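Local coordinates for protein PA-I Galactophilic Lectin (Enterobacter cloacae, PDB 6YGQ) that probably binds galactose-type sugars through a bound calcium ion, as a PA-IL-like lectin domain built of two beta-sheets, at residues Val30-Thr40 against Thr115-Lys126; Ala66-Ile74 against Thr82-Ala90. All blocks are in the same frame, centred on the assembly; numbering follows the deposited sequence.

Contact 1: residues Val30-Thr40 against Thr115-Lys126; sequences VDAKNAEGTNT and TLFFADGKDQYK. With CA (calcium ion), chain E.
A sheet edge that passes into loop packing joins Val-30-Thr-40 to Thr-115-Lys-126 at the calcium end of the beta-sandwich of this PA-IL-like lectin. Thr-38 and Leu-116 form an antiparallel hydrogen-bonded pair: Thr-38 N reaches Leu-116 O at 2.7 Å, and Leu-116 N returns a bond to Thr-38 O. Before Thr-38, two type I turns, Asp-31 to Asn-34 and Asn-34 to Gly-37, each with an Asx turn at its first residue, carry the chain from strand 24-31 of one sheet to strand 38-44 of the other. Tyr-125 packs against these turns. Ala-35 CA over the centre of one ring face and Asp-120 CB over the other limit ring rotation, and Ala-32 O lies at the ring edge, 3.2 Å from Tyr-125 CD2. The Tyr-125 OH gives a 2.6 Å hydrogen bond to Phe-118 O, in the carbonyl plane, and accepts one from water 3, which also donates to Ala-35 O; these bonds hold the far end of the ring in place. Phe-118, with CG anti to its own N (chi1 -180°), turns a ring face to Ala-32 CB in a CH-pi contact. Water 1 bridges Asp-31 O, Asn-34 O and Phe-118 N, joining turn to strand. On the exposed side Lys-126 bends at chi2 (-47°), and its NZ bonds Lys-33 O at 3.0 Å from above the carbonyl plane. Asp-120 OD2, at 2.5 Å, and Gln-124 O bind the calcium ion; Asn-60, Asp-127 and Asn-128 supply its other protein ligands. On the interior side Val-30 CG2 packs on Leu-116 CB at 3.6 Å, and both side chains reach Val-134 of strand 129-139. Strand 88-92 flanks 112-118 on the side away from 38-44.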
loop_
_atom_site.group_PDB
_atom_site.type_symbol
_atom_site.label_atom_id
_atom_site.label_comp_id
_atom_site.label_asym_id
_atom_site.label_seq_id
_atom_site.Cartn_x
_atom_site.Cartn_y
_atom_site.Cartn_z
ATOM N N VAL A 30 -11.619 7.482 1.385
ATOM C CA VAL A 30 -12.615 6.534 0.897
ATOM C C VAL A 30 -13.207 5.835 2.116
ATOM O O VAL A 30 -12.497 5.120 2.835
ATOM C CB VAL A 30 -12.008 5.522 -0.089
ATOM C CG1 VAL A 30 -13.032 4.461 -0.473
ATOM C CG2 VAL A 30 -11.486 6.235 -1.335
ATOM N N ASP A 31 -14.500 6.060 2.351
ATOM C CA ASP A 31 -15.215 5.525 3.505
ATOM C C ASP A 31 -15.637 4.086 3.234
ATOM O O ASP A 31 -16.267 3.796 2.213
ATOM C CB ASP A 31 -16.432 6.415 3.785
ATOM C CG ASP A 31 -17.228 6.006 5.023
ATOM O OD1 ASP A 31 -17.011 4.922 5.597
ATOM O OD2 ASP A 31 -18.109 6.799 5.415
ATOM N N ALA A 32 -15.282 3.183 4.149
ATOM C CA ALA A 32 -15.601 1.773 3.965
ATOM C C ALA A 32 -17.099 1.500 3.998
ATOM O O ALA A 32 -17.534 0.449 3.514
ATOM C CB ALA A 32 -14.902 0.935 5.036
ATOM N N LYS A 33 -17.894 2.416 4.549
ATOM C CA LYS A 33 -19.332 2.227 4.679
ATOM C C LYS A 33 -20.121 2.797 3.506
ATOM O O LYS A 33 -21.351 2.660 3.484
ATOM C CB LYS A 33 -19.824 2.872 5.984
ATOM C CG LYS A 33 -19.879 1.918 7.170
ATOM C CD LYS A 33 -19.265 2.515 8.431
ATOM C CE LYS A 33 -19.841 3.877 8.770
ATOM N NZ LYS A 33 -19.729 4.166 10.226
ATOM N N ASN A 34 -19.456 3.420 2.533
ATOM C CA ASN A 34 -20.132 4.154 1.462
ATOM C C ASN A 34 -20.148 3.307 0.194
ATOM O O ASN A 34 -19.146 3.212 -0.518
ATOM C CB ASN A 34 -19.447 5.493 1.211
ATOM C CG ASN A 34 -20.222 6.366 0.244
ATOM O OD1 ASN A 34 -21.174 5.912 -0.387
ATOM N ND2 ASN A 34 -19.821 7.627 0.126
ATOM N N ALA A 35 -21.310 2.723 -0.112
ATOM C CA ALA A 35 -21.417 1.864 -1.286
ATOM C C ALA A 35 -21.166 2.632 -2.578
ATOM O O ALA A 35 -20.740 2.040 -3.576
ATOM C CB ALA A 35 -22.795 1.200 -1.332
ATOM N N GLU A 36 -21.428 3.935 -2.588
ATOM C CA GLU A 36 -21.236 4.740 -3.785
ATOM C C GLU A 36 -19.809 5.247 -3.941
ATOM O O GLU A 36 -19.465 5.768 -5.008
ATOM C CB GLU A 36 -22.201 5.932 -3.778
ATOM C CG GLU A 36 -23.620 5.580 -4.203
ATOM C CD GLU A 36 -24.392 4.837 -3.127
ATOM O OE1 GLU A 36 -24.232 5.176 -1.934
ATOM O OE2 GLU A 36 -25.161 3.915 -3.475
ATOM N N GLY A 37 -18.978 5.106 -2.912
ATOM C CA GLY A 37 -17.602 5.537 -2.989
ATOM C C GLY A 37 -17.456 7.042 -2.903
ATOM O O GLY A 37 -18.409 7.793 -2.666
ATOM N N THR A 38 -16.219 7.484 -3.099
ATOM C CA THR A 38 -15.880 8.899 -3.108
ATOM C C THR A 38 -15.782 9.368 -4.554
ATOM O O THR A 38 -15.010 8.808 -5.340
ATOM C CB THR A 38 -14.563 9.156 -2.379
ATOM O OG1 THR A 38 -14.679 8.726 -1.017
ATOM C CG2 THR A 38 -14.206 10.638 -2.420
ATOM N N ASN A 39 -16.570 10.381 -4.903
ATOM C CA ASN A 39 -16.447 11.037 -6.197
ATOM C C ASN A 39 -15.302 12.038 -6.099
ATOM O O ASN A 39 -15.444 13.087 -5.457
ATOM C CB ASN A 39 -17.759 11.716 -6.584
ATOM C CG ASN A 39 -17.664 12.476 -7.897
ATOM O OD1 ASN A 39 -16.608 12.523 -8.529
ATOM N ND2 ASN A 39 -18.771 13.079 -8.310
ATOM N N THR A 40 -14.161 11.706 -6.707
ATOM C CA THR A 40 -12.999 12.582 -6.628
ATOM C C THR A 40 -13.184 13.868 -7.423
ATOM O O THR A 40 -12.457 14.838 -7.183
ATOM C CB THR A 40 -11.739 11.875 -7.142
ATOM O OG1 THR A 40 -11.817 11.738 -8.569
ATOM C CG2 THR A 40 -11.571 10.505 -6.498
ATOM N N THR A 115 -14.149 7.763 -9.583
ATOM C CA THR A 115 -14.649 7.420 -8.260
ATOM C C THR A 115 -13.745 6.353 -7.658
ATOM O O THR A 115 -13.231 5.483 -8.369
ATOM C CB THR A 115 -16.093 6.923 -8.333
ATOM O OG1 THR A 115 -16.959 8.043 -8.556
ATOM C CG2 THR A 115 -16.503 6.223 -7.046
ATOM N N LEU A 116 -13.529 6.446 -6.352
ATOM C CA LEU A 116 -12.776 5.458 -5.593
ATOM C C LEU A 116 -13.703 4.902 -4.524
ATOM O O LEU A 116 -14.382 5.669 -3.832
ATOM C CB LEU A 116 -11.523 6.081 -4.979
ATOM C CG LEU A 116 -10.539 6.648 -6.007
ATOM C CD1 LEU A 116 -9.556 7.616 -5.363
ATOM C CD2 LEU A 116 -9.798 5.518 -6.710
ATOM N N PHE A 117 -13.761 3.579 -4.406
ATOM C CA PHE A 117 -14.721 2.964 -3.505
ATOM C C PHE A 117 -14.115 1.746 -2.826
ATOM O O PHE A 117 -13.161 1.138 -3.318
ATOM C CB PHE A 117 -16.033 2.599 -4.245
ATOM C CG PHE A 117 -15.930 1.403 -5.157
ATOM C CD1 PHE A 117 -15.458 1.535 -6.452
ATOM C CD2 PHE A 117 -16.334 0.150 -4.724
ATOM C CE1 PHE A 117 -15.374 0.436 -7.294
ATOM C CE2 PHE A 117 -16.250 -0.954 -5.556
ATOM C CZ PHE A 117 -15.771 -0.810 -6.844
ATOM N N PHE A 118 -14.665 1.443 -1.651
ATOM C CA PHE A 118 -14.357 0.236 -0.897
ATOM C C PHE A 118 -15.254 -0.888 -1.394
ATOM O O PHE A 118 -16.473 -0.717 -1.499
ATOM C CB PHE A 118 -14.574 0.489 0.597
ATOM C CG PHE A 118 -14.283 -0.697 1.472
ATOM C CD1 PHE A 118 -15.300 -1.554 1.859
ATOM C CD2 PHE A 118 -12.997 -0.943 1.924
ATOM C CE1 PHE A 118 -15.038 -2.644 2.671
ATOM C CE2 PHE A 118 -12.728 -2.032 2.733
ATOM C CZ PHE A 118 -13.752 -2.883 3.109
ATOM N N ALA A 119 -14.653 -2.031 -1.708
ATOM C CA ALA A 119 -15.374 -3.153 -2.294
ATOM C C ALA A 119 -16.006 -4.002 -1.195
ATOM O O ALA A 119 -15.306 -4.510 -0.314
ATOM C CB ALA A 119 -14.435 -4.003 -3.150
ATOM N N ASP A 120 -17.325 -4.162 -1.259
ATOM C CA ASP A 120 -18.038 -5.031 -0.335
ATOM C C ASP A 120 -19.313 -5.495 -1.020
ATOM O O ASP A 120 -19.708 -4.972 -2.065
ATOM C CB ASP A 120 -18.345 -4.325 0.990
ATOM C CG ASP A 120 -18.612 -5.301 2.126
ATOM O OD1 ASP A 120 -18.509 -6.526 1.905
ATOM O OD2 ASP A 120 -18.926 -4.840 3.243
ATOM N N GLY A 121 -19.950 -6.497 -0.425
ATOM C CA GLY A 121 -21.163 -7.032 -1.002
ATOM C C GLY A 121 -22.290 -6.018 -0.988
ATOM O O GLY A 121 -22.386 -5.164 -0.106
ATOM N N LYS A 122 -23.151 -6.114 -1.997
ATOM C CA LYS A 122 -24.329 -5.263 -2.058
ATOM C C LYS A 122 -25.134 -5.397 -0.774
ATOM O O LYS A 122 -25.428 -6.507 -0.321
ATOM C CB LYS A 122 -25.184 -5.640 -3.268
ATOM C CG LYS A 122 -26.264 -4.626 -3.608
ATOM C CD LYS A 122 -27.228 -5.165 -4.656
ATOM C CE LYS A 122 -28.669 -4.833 -4.301
ATOM N NZ LYS A 122 -29.210 -5.745 -3.254
ATOM N N ASP A 123 -25.475 -4.255 -0.179
ATOM C CA ASP A 123 -26.275 -4.183 1.040
ATOM C C ASP A 123 -25.570 -4.790 2.246
ATOM O O ASP A 123 -26.229 -5.208 3.203
ATOM C CB ASP A 123 -27.639 -4.857 0.846
ATOM C CG ASP A 123 -28.502 -4.141 -0.175
ATOM O OD1 ASP A 123 -28.551 -2.894 -0.145
ATOM O OD2 ASP A 123 -29.128 -4.827 -1.010
ATOM N N GLN A 124 -24.238 -4.847 2.225
ATOM C CA GLN A 124 -23.457 -5.323 3.359
ATOM C C GLN A 124 -22.446 -4.280 3.823
ATOM O O GLN A 124 -21.491 -4.615 4.531
ATOM C CB GLN A 124 -22.755 -6.637 3.004
ATOM C CG GLN A 124 -23.718 -7.778 2.688
ATOM C CD GLN A 124 -23.011 -9.071 2.318
ATOM O OE1 GLN A 124 -21.974 -9.057 1.653
ATOM N NE2 GLN A 124 -23.573 -10.196 2.746
ATOM N N TYR A 125 -22.647 -3.017 3.454
ATOM C CA TYR A 125 -21.658 -1.992 3.743
ATOM C C TYR A 125 -21.780 -1.409 5.144
ATOM O O TYR A 125 -20.789 -0.894 5.671
ATOM C CB TYR A 125 -21.773 -0.844 2.732
ATOM C CG TYR A 125 -20.982 -1.049 1.463
ATOM C CD1 TYR A 125 -21.505 -1.787 0.414
ATOM C CD2 TYR A 125 -19.715 -0.502 1.313
ATOM C CE1 TYR A 125 -20.790 -1.979 -0.749
ATOM C CE2 TYR A 125 -18.989 -0.690 0.153
ATOM C CZ TYR A 125 -19.534 -1.430 -0.876
ATOM O OH TYR A 125 -18.829 -1.625 -2.040
ATOM N N LYS A 126 -22.955 -1.467 5.756
ATOM C CA LYS A 126 -23.228 -0.631 6.916
ATOM C C LYS A 126 -22.772 -1.241 8.239
ATOM O O LYS A 126 -22.980 -0.621 9.287
ATOM C CB LYS A 126 -24.721 -0.293 6.964
ATOM C CG LYS A 126 -25.177 0.589 5.792
ATOM C CD LYS A 126 -24.227 1.768 5.565
ATOM C CE LYS A 126 -24.757 2.755 4.538
ATOM N NZ LYS A 126 -23.896 3.972 4.468
HETATM CA CA CA E . -19.692 -5.580 5.491
HETATM O O HOH W 1 -16.455 3.339 -0.445
HETATM O O HOH W 2 -23.811 3.381 1.153
HETATM O O HOH W 3 -20.376 -0.526 -4.102
HETATM O O HOH W 4 -19.318 -7.624 4.146
HETATM O O HOH W 5 -20.892 -7.574 6.507
#

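Contact 2: residues Ala66-Ile74 against Thr82-Ala90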
loop_
_atom_site.group_PDB
_atom_site.type_symbol
_atom_site.label_atom_id
_atom_site.label_comp_id
_atom_site.label_asym_id
_atom_site.label_seq_id
_atom_site.Cartn_x
_atom_site.Cartn_y
_atom_site.Cartn_z
ATOM N N ALA A 66 -12.428 -9.376 10.536
ATOM C CA ALA A 66 -13.030 -8.680 9.400
ATOM C C ALA A 66 -12.284 -7.378 9.100
ATOM O O ALA A 66 -12.854 -6.289 9.089
ATOM C CB ALA A 66 -14.508 -8.420 9.673
ATOM N N LEU A 67 -10.985 -7.515 8.837
ATOM C CA LEU A 67 -10.096 -6.388 8.596
ATOM C C LEU A 67 -9.566 -6.410 7.168
ATOM O O LEU A 67 -9.358 -7.476 6.583
ATOM C CB LEU A 67 -8.910 -6.410 9.562
ATOM C CG LEU A 67 -8.936 -5.469 10.763
ATOM C CD1 LEU A 67 -7.776 -5.822 11.682
ATOM C CD2 LEU A 67 -8.870 -4.015 10.333
ATOM N N THR A 68 -9.325 -5.217 6.618
ATOM C CA THR A 68 -8.783 -5.079 5.274
ATOM C C THR A 68 -7.815 -3.902 5.212
ATOM O O THR A 68 -7.919 -2.953 5.991
ATOM C CB THR A 68 -9.878 -4.845 4.215
ATOM O OG1 THR A 68 -10.334 -3.485 4.286
ATOM C CG2 THR A 68 -11.050 -5.783 4.418
ATOM N N ALA A 69 -6.879 -3.971 4.284
ATOM C CA ALA A 69 -6.068 -2.859 3.817
ATOM C C ALA A 69 -6.468 -2.585 2.378
ATOM O O ALA A 69 -7.289 -3.308 1.800
ATOM C CB ALA A 69 -4.576 -3.202 3.923
ATOM N N PRO A 70 -5.941 -1.521 1.756
ATOM C CA PRO A 70 -6.247 -1.325 0.323
ATOM C C PRO A 70 -6.003 -2.584 -0.495
ATOM O O PRO A 70 -6.775 -2.894 -1.410
ATOM C CB PRO A 70 -5.318 -0.171 -0.080
ATOM C CG PRO A 70 -5.155 0.617 1.199
ATOM C CD PRO A 70 -5.121 -0.419 2.299
ATOM N N GLN A 71 -4.963 -3.342 -0.154
ATOM C CA GLN A 71 -4.637 -4.597 -0.821
ATOM C C GLN A 71 -5.598 -5.742 -0.478
ATOM O O GLN A 71 -5.294 -6.882 -0.848
ATOM C CB GLN A 71 -3.204 -5.006 -0.469
ATOM C CG GLN A 71 -2.942 -5.122 1.026
ATOM C CD GLN A 71 -1.514 -5.523 1.339
ATOM O OE1 GLN A 71 -0.587 -5.203 0.595
ATOM N NE2 GLN A 71 -1.330 -6.234 2.444
ATOM N N GLY A 72 -6.718 -5.542 0.198
ATOM C CA GLY A 72 -7.682 -6.602 0.410
ATOM C C GLY A 72 -7.715 -7.079 1.851
ATOM O O GLY A 72 -7.089 -6.507 2.749
ATOM N N ARG A 73 -8.468 -8.156 2.059
ATOM C CA ARG A 73 -8.704 -8.668 3.399
ATOM C C ARG A 73 -7.478 -9.404 3.926
ATOM O O ARG A 73 -6.652 -9.925 3.170
ATOM C CB ARG A 73 -9.917 -9.601 3.417
ATOM C CG ARG A 73 -9.712 -10.977 2.778
ATOM C CD ARG A 73 -10.900 -11.876 3.108
ATOM N NE ARG A 73 -10.888 -13.174 2.436
ATOM C CZ ARG A 73 -10.099 -14.190 2.772
ATOM N NH1 ARG A 73 -9.229 -14.061 3.763
ATOM N NH2 ARG A 73 -10.174 -15.336 2.110
ATOM N N ILE A 74 -7.375 -9.454 5.250
ATOM C CA ILE A 74 -6.253 -10.122 5.901
ATOM C C ILE A 74 -6.409 -11.629 5.741
ATOM O O ILE A 74 -7.540 -12.133 5.667
ATOM C CB ILE A 74 -6.145 -9.744 7.388
ATOM C CG1 ILE A 74 -7.390 -10.185 8.163
ATOM C CG2 ILE A 74 -5.926 -8.246 7.543
ATOM C CD1 ILE A 74 -7.191 -10.188 9.673
ATOM N N THR A 82 -1.118 -14.538 1.404
ATOM C CA THR A 82 -1.147 -14.060 0.032
ATOM C C THR A 82 -2.231 -13.003 -0.121
ATOM O O THR A 82 -3.167 -12.921 0.679
ATOM C CB THR A 82 -1.402 -15.212 -0.949
ATOM O OG1 THR A 82 -2.635 -15.861 -0.614
ATOM C CG2 THR A 82 -0.264 -16.225 -0.893
ATOM N N LEU A 83 -2.095 -12.186 -1.161
ATOM C CA LEU A 83 -3.077 -11.151 -1.436
ATOM C C LEU A 83 -4.315 -11.765 -2.068
ATOM O O LEU A 83 -4.225 -12.691 -2.879
ATOM C CB LEU A 83 -2.499 -10.090 -2.368
ATOM C CG LEU A 83 -1.355 -9.241 -1.819
ATOM C CD1 LEU A 83 -0.893 -8.269 -2.897
ATOM C CD2 LEU A 83 -1.769 -8.495 -0.564
ATOM N N ARG A 84 -5.481 -11.251 -1.696
ATOM C CA ARG A 84 -6.728 -11.660 -2.305
ATOM C C ARG A 84 -7.290 -10.462 -3.083
ATOM O O ARG A 84 -6.502 -9.615 -3.552
ATOM C CB ARG A 84 -7.633 -12.234 -1.223
ATOM C CG ARG A 84 -7.099 -13.608 -0.775
ATOM C CD ARG A 84 -7.636 -14.119 0.553
ATOM N NE ARG A 84 -7.278 -15.528 0.736
ATOM C CZ ARG A 84 -6.175 -15.962 1.342
ATOM N NH1 ARG A 84 -5.298 -15.106 1.855
ATOM N NH2 ARG A 84 -5.949 -17.265 1.444
ATOM N N ASN A 85 -8.595 -10.398 -3.254
ATOM C CA ASN A 85 -9.161 -9.310 -4.042
ATOM C C ASN A 85 -8.877 -7.966 -3.371
ATOM O O ASN A 85 -9.099 -7.825 -2.160
ATOM C CB ASN A 85 -10.667 -9.505 -4.214
ATOM C CG ASN A 85 -11.007 -10.723 -5.054
ATOM O OD1 ASN A 85 -10.387 -10.972 -6.089
ATOM N ND2 ASN A 85 -11.995 -11.489 -4.610
ATOM N N PRO A 86 -8.403 -6.961 -4.110
ATOM C CA PRO A 86 -8.177 -5.647 -3.493
ATOM C C PRO A 86 -9.467 -5.052 -2.948
ATOM O O PRO A 86 -10.542 -5.203 -3.534
ATOM C CB PRO A 86 -7.610 -4.802 -4.643
ATOM C CG PRO A 86 -8.054 -5.502 -5.891
ATOM C CD PRO A 86 -8.056 -6.964 -5.544
ATOM N N SER A 87 -9.350 -4.367 -1.810
ATOM C CA SER A 87 -10.505 -3.704 -1.218
ATOM C C SER A 87 -10.735 -2.322 -1.819
ATOM O O SER A 87 -11.884 -1.876 -1.914
ATOM C CB SER A 87 -10.329 -3.593 0.297
ATOM O OG SER A 87 -10.435 -4.861 0.921
ATOM N N LEU A 88 -9.670 -1.631 -2.218
ATOM C CA LEU A 88 -9.800 -0.344 -2.883
ATOM C C LEU A 88 -9.865 -0.556 -4.389
ATOM O O LEU A 88 -8.979 -1.187 -4.977
ATOM C CB LEU A 88 -8.638 0.587 -2.543
ATOM C CG LEU A 88 -8.682 1.945 -3.252
ATOM C CD1 LEU A 88 -9.900 2.752 -2.807
ATOM C CD2 LEU A 88 -7.395 2.721 -3.002
ATOM N N GLN A 89 -10.908 -0.014 -5.001
ATOM C CA GLN A 89 -11.127 -0.116 -6.431
ATOM C C GLN A 89 -11.497 1.257 -6.965
ATOM O O GLN A 89 -11.854 2.169 -6.214
ATOM C CB GLN A 89 -12.224 -1.136 -6.748
ATOM C CG GLN A 89 -12.092 -2.412 -5.933
ATOM C CD GLN A 89 -12.520 -3.645 -6.691
ATOM O OE1 GLN A 89 -13.261 -3.562 -7.673
ATOM N NE2 GLN A 89 -12.062 -4.805 -6.235
ATOM N N ALA A 90 -11.382 1.391 -8.279
ATOM C CA ALA A 90 -11.759 2.597 -8.995
ATOM C C ALA A 90 -12.995 2.301 -9.829
ATOM O O ALA A 90 -13.145 1.199 -10.366
ATOM C CB ALA A 90 -10.618 3.084 -9.891
HETATM O O HOH W 6 -5.480 -9.427 0.655
HETATM O O HOH W 7 -10.228 -8.961 -0.090
HETATM O O HOH W 8 -5.319 -12.279 2.258
#
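A beta hairpin, strands 67-69 and 72-73 joined by the type I turn Ala-69 to Gly-72, is met at its turn by the irregular chain leading into strand 88-90 of the lectin sandwich. Pro-70 O at the turn accepts two backbone bonds, from Ser-87 N at 3.0 Å, above the carbonyl plane, and from Leu-88 N, in plane on a lone pair. Ser-87 enters beside the hairpin: its CB lies 3.4 Å from Ala-69 O, and its OG, anti to the carbonyl carbon (chi1 -70°), touches Thr-68 CB and Gly-72 CA. Gln-71 runs past Leu-83 at about a right angle. From CB through CG to CD, then at OE1 and NE2, each atom meets Leu-83 CD2, most closely CD at 3.5 Å. The amide is held by other partners: OE1 bonds Asn-101 ND2, and NE2 bonds Gly-56 O of the second subunit, whose Trp-57 packs on both Gln-71 and Leu-83. This places the hairpin turn at the subunit interface. Arg-73 and Arg-84 lie obliquely with guanidinium planes 25° apart; Glu-79, in a salt bridge with Arg-73 NH1 and more weakly paired with Arg-84 NH2, probably offsets their like charges. Arg-84 CD lies over one face of the Arg-73 guanidinium, 3.2 Å from Arg-73 NH2 and off the group's centre.

From the N terminus, strand 24-31 leads into Val-30-Thr-40, the first half of contact 1; its partner comes 75 residues later, so contact 1 closes a long loop. Within that loop lies contact 2, a local closure of 8 residues between Ala-66-Ile-74 and Thr-82-Ala-90. The two do not cross. Strands 88-92 and 112-118 are neighbours in the four-stranded sheet and bring them together: Ala-119 N lies 2.8 Å from Ser-87 O, and Phe-118 CE2 packs 3.2 Å from Thr-68 OG1. Contact 1 pairs strand 38-44 with 112-118 inside this sheet and packs the turns after strand 24-31, of the other sheet, against the calcium loop; contact 2 ties in the hairpin 67-73, also of that other sheet.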